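Local atomic coordinates of peptidase S8 and S53, subtilisin, kexin, sedolisin (Mycobacterium smegmatis, PDB entry 4KG7), a protein that is a subtilisin-like serine protease (mycosin MycP3) of the ESX-3 type VII secretion system, probably cleaving peptide bonds through a catalytic charge-relay triad. Residues A[56-61]-A[369-374]. Numbering follows the deposited sequence.
Sequences SGAWQH and DPVAAL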
loop_
_atom_site.group_PDB
_atom_site.type_symbol
_atom_site.label_atom_id
_atom_site.label_comp_id
_atom_site.label_asym_id
_atom_site.label_seq_id
_atom_site.Cartn_x
_atom_site.Cartn_y
_atom_site.Cartn_z
ATOM N N SER A 56 -10.951 0.068 18.285
ATOM C CA SER A 56 -12.205 0.039 19.065
ATOM C C SER A 56 -12.891 1.392 19.146
ATOM O O SER A 56 -14.089 1.528 18.908
ATOM C CB SER A 56 -11.918 -0.466 20.478
ATOM O OG SER A 56 -11.578 -1.794 20.397
ATOM N N GLY A 57 -12.112 2.403 19.485
ATOM C CA GLY A 57 -12.608 3.770 19.518
ATOM C C GLY A 57 -13.085 4.228 18.156
ATOM O O GLY A 57 -14.109 4.864 18.023
ATOM N N ALA A 58 -12.324 3.889 17.122
ATOM C CA ALA A 58 -12.667 4.331 15.774
ATOM C C ALA A 58 -13.998 3.761 15.289
ATOM O O ALA A 58 -14.788 4.456 14.651
ATOM C CB ALA A 58 -11.563 3.950 14.809
ATOM N N TRP A 59 -14.244 2.495 15.609
ATOM C CA TRP A 59 -15.479 1.827 15.162
ATOM C C TRP A 59 -16.771 2.399 15.754
ATOM O O TRP A 59 -17.865 2.165 15.211
ATOM C CB TRP A 59 -15.417 0.325 15.417
ATOM C CG TRP A 59 -14.310 -0.385 14.672
ATOM C CD1 TRP A 59 -13.858 -0.104 13.412
ATOM C CD2 TRP A 59 -13.521 -1.493 15.139
ATOM N NE1 TRP A 59 -12.840 -0.953 13.072
ATOM C CE2 TRP A 59 -12.608 -1.828 14.103
ATOM C CE3 TRP A 59 -13.509 -2.246 16.317
ATOM C CZ2 TRP A 59 -11.668 -2.869 14.228
ATOM C CZ3 TRP A 59 -12.586 -3.262 16.440
ATOM C CH2 TRP A 59 -11.678 -3.576 15.397
ATOM N N GLN A 60 -16.651 3.164 16.833
ATOM C CA GLN A 60 -17.763 3.918 17.364
ATOM C C GLN A 60 -18.135 5.110 16.493
ATOM O O GLN A 60 -19.227 5.656 16.637
ATOM C CB GLN A 60 -17.467 4.369 18.801
ATOM C CG GLN A 60 -17.457 3.179 19.746
ATOM C CD GLN A 60 -18.791 2.439 19.700
ATOM O OE1 GLN A 60 -19.844 3.053 19.857
ATOM N NE2 GLN A 60 -18.753 1.143 19.415
ATOM N N HIS A 61 -17.253 5.492 15.568
ATOM C CA HIS A 61 -17.530 6.551 14.606
ATOM C C HIS A 61 -17.834 6.039 13.207
ATOM O O HIS A 61 -18.680 6.597 12.518
ATOM C CB HIS A 61 -16.345 7.529 14.560
ATOM C CG HIS A 61 -16.094 8.210 15.868
ATOM N ND1 HIS A 61 -16.803 9.320 16.268
ATOM C CD2 HIS A 61 -15.249 7.917 16.884
ATOM C CE1 HIS A 61 -16.413 9.677 17.479
ATOM N NE2 HIS A 61 -15.455 8.859 17.868
ATOM N N ASP A 369 -3.763 8.525 13.394
ATOM C CA ASP A 369 -4.556 8.520 14.621
ATOM C C ASP A 369 -6.021 8.505 14.207
ATOM O O ASP A 369 -6.619 9.570 14.000
ATOM C CB ASP A 369 -4.227 9.727 15.498
ATOM C CG ASP A 369 -4.921 9.692 16.849
ATOM O OD1 ASP A 369 -6.016 9.082 16.979
ATOM O OD2 ASP A 369 -4.396 10.350 17.784
ATOM N N PRO A 370 -6.596 7.297 14.062
ATOM C CA PRO A 370 -7.931 7.189 13.515
ATOM C C PRO A 370 -9.011 7.962 14.271
ATOM O O PRO A 370 -9.819 8.639 13.651
ATOM C CB PRO A 370 -8.207 5.681 13.554
ATOM C CG PRO A 370 -6.879 5.080 13.444
ATOM C CD PRO A 370 -5.945 5.974 14.174
ATOM N N VAL A 371 -9.023 7.900 15.599
ATOM C CA VAL A 371 -10.065 8.594 16.358
ATOM C C VAL A 371 -9.938 10.110 16.189
ATOM O O VAL A 371 -10.927 10.823 16.005
ATOM C CB VAL A 371 -10.079 8.170 17.835
ATOM C CG1 VAL A 371 -10.953 9.097 18.639
ATOM C CG2 VAL A 371 -10.531 6.719 17.965
ATOM N N ALA A 372 -8.705 10.601 16.213
ATOM C CA ALA A 372 -8.476 12.038 16.004
ATOM C C ALA A 372 -8.945 12.448 14.607
ATOM O O ALA A 372 -9.579 13.488 14.430
ATOM C CB ALA A 372 -7.020 12.372 16.194
ATOM N N ALA A 373 -8.638 11.620 13.607
ATOM C CA ALA A 373 -9.059 11.916 12.231
ATOM C C ALA A 373 -10.575 11.933 12.087
ATOM O O ALA A 373 -11.148 12.723 11.313
ATOM C CB ALA A 373 -8.434 10.929 11.258
ATOM N N LEU A 374 -11.240 11.088 12.863
ATOM C CA LEU A 374 -12.672 10.958 12.781
ATOM C C LEU A 374 -13.410 12.004 13.586
ATOM O O LEU A 374 -14.600 12.161 13.407
ATOM C CB LEU A 374 -13.092 9.546 13.215
ATOM C CG LEU A 374 -12.729 8.486 12.159
ATOM C CD1 LEU A 374 -12.683 7.106 12.784
ATOM C CD2 LEU A 374 -13.679 8.490 10.971
#
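Val371 lays one methyl group on the backbone between Gly57 and Ala58. Its CG2 lies 3.5 Å from Ala58 N and 3.6 Å from Gly57 C. In Val371, CG1 is anti to the backbone N (chi1 168°), which leaves CG2 beside that N and anti to the carbonyl carbon, and CG2 is the branch that reaches the other helix. Gly57 has no side chain, and the methyl lies directly against its carbonyl carbon.

Ala58 CB is the shared point of the apolar contact. It meets Pro370 CB at 4.0 Å and Leu374 CD1 at 3.9 Å, with Val371 CG2 slightly farther off. The same Leu374 methyl also lies 3.9 Å from Ala58 O. That carbonyl already accepts a hydrogen bond from His61 N, in the turn that ends segment 56-61. His61 packs through its CB, 4.1 Å from Leu374 CB. Its ND1 has a weak hydrogen bond to Lys335 NZ.

The start of helix 370-375 is capped by Asp369. Its OD1 accepts from Ala372 N at 3.2 Å; the bond is nearly straight (166°) but arrives from above the carboxylate plane. Helix 318-335 backs both segments: Leu331 touches Ala58, Val328 touches Pro370, and Val332 touches Leu374. Lys335 NZ also bonds Leu374 O.

The contact thus joins the short helix 55-59, near the N-terminal end of the chain, to helix 370-375, the last helix of this subtilisin-fold chain, away from the predicted catalytic triad. No hydrogen bond crosses between the segments, so their direct association rests on van der Waals contact, of apolar side chains with each other and with the backbone of Gly57 and Ala58.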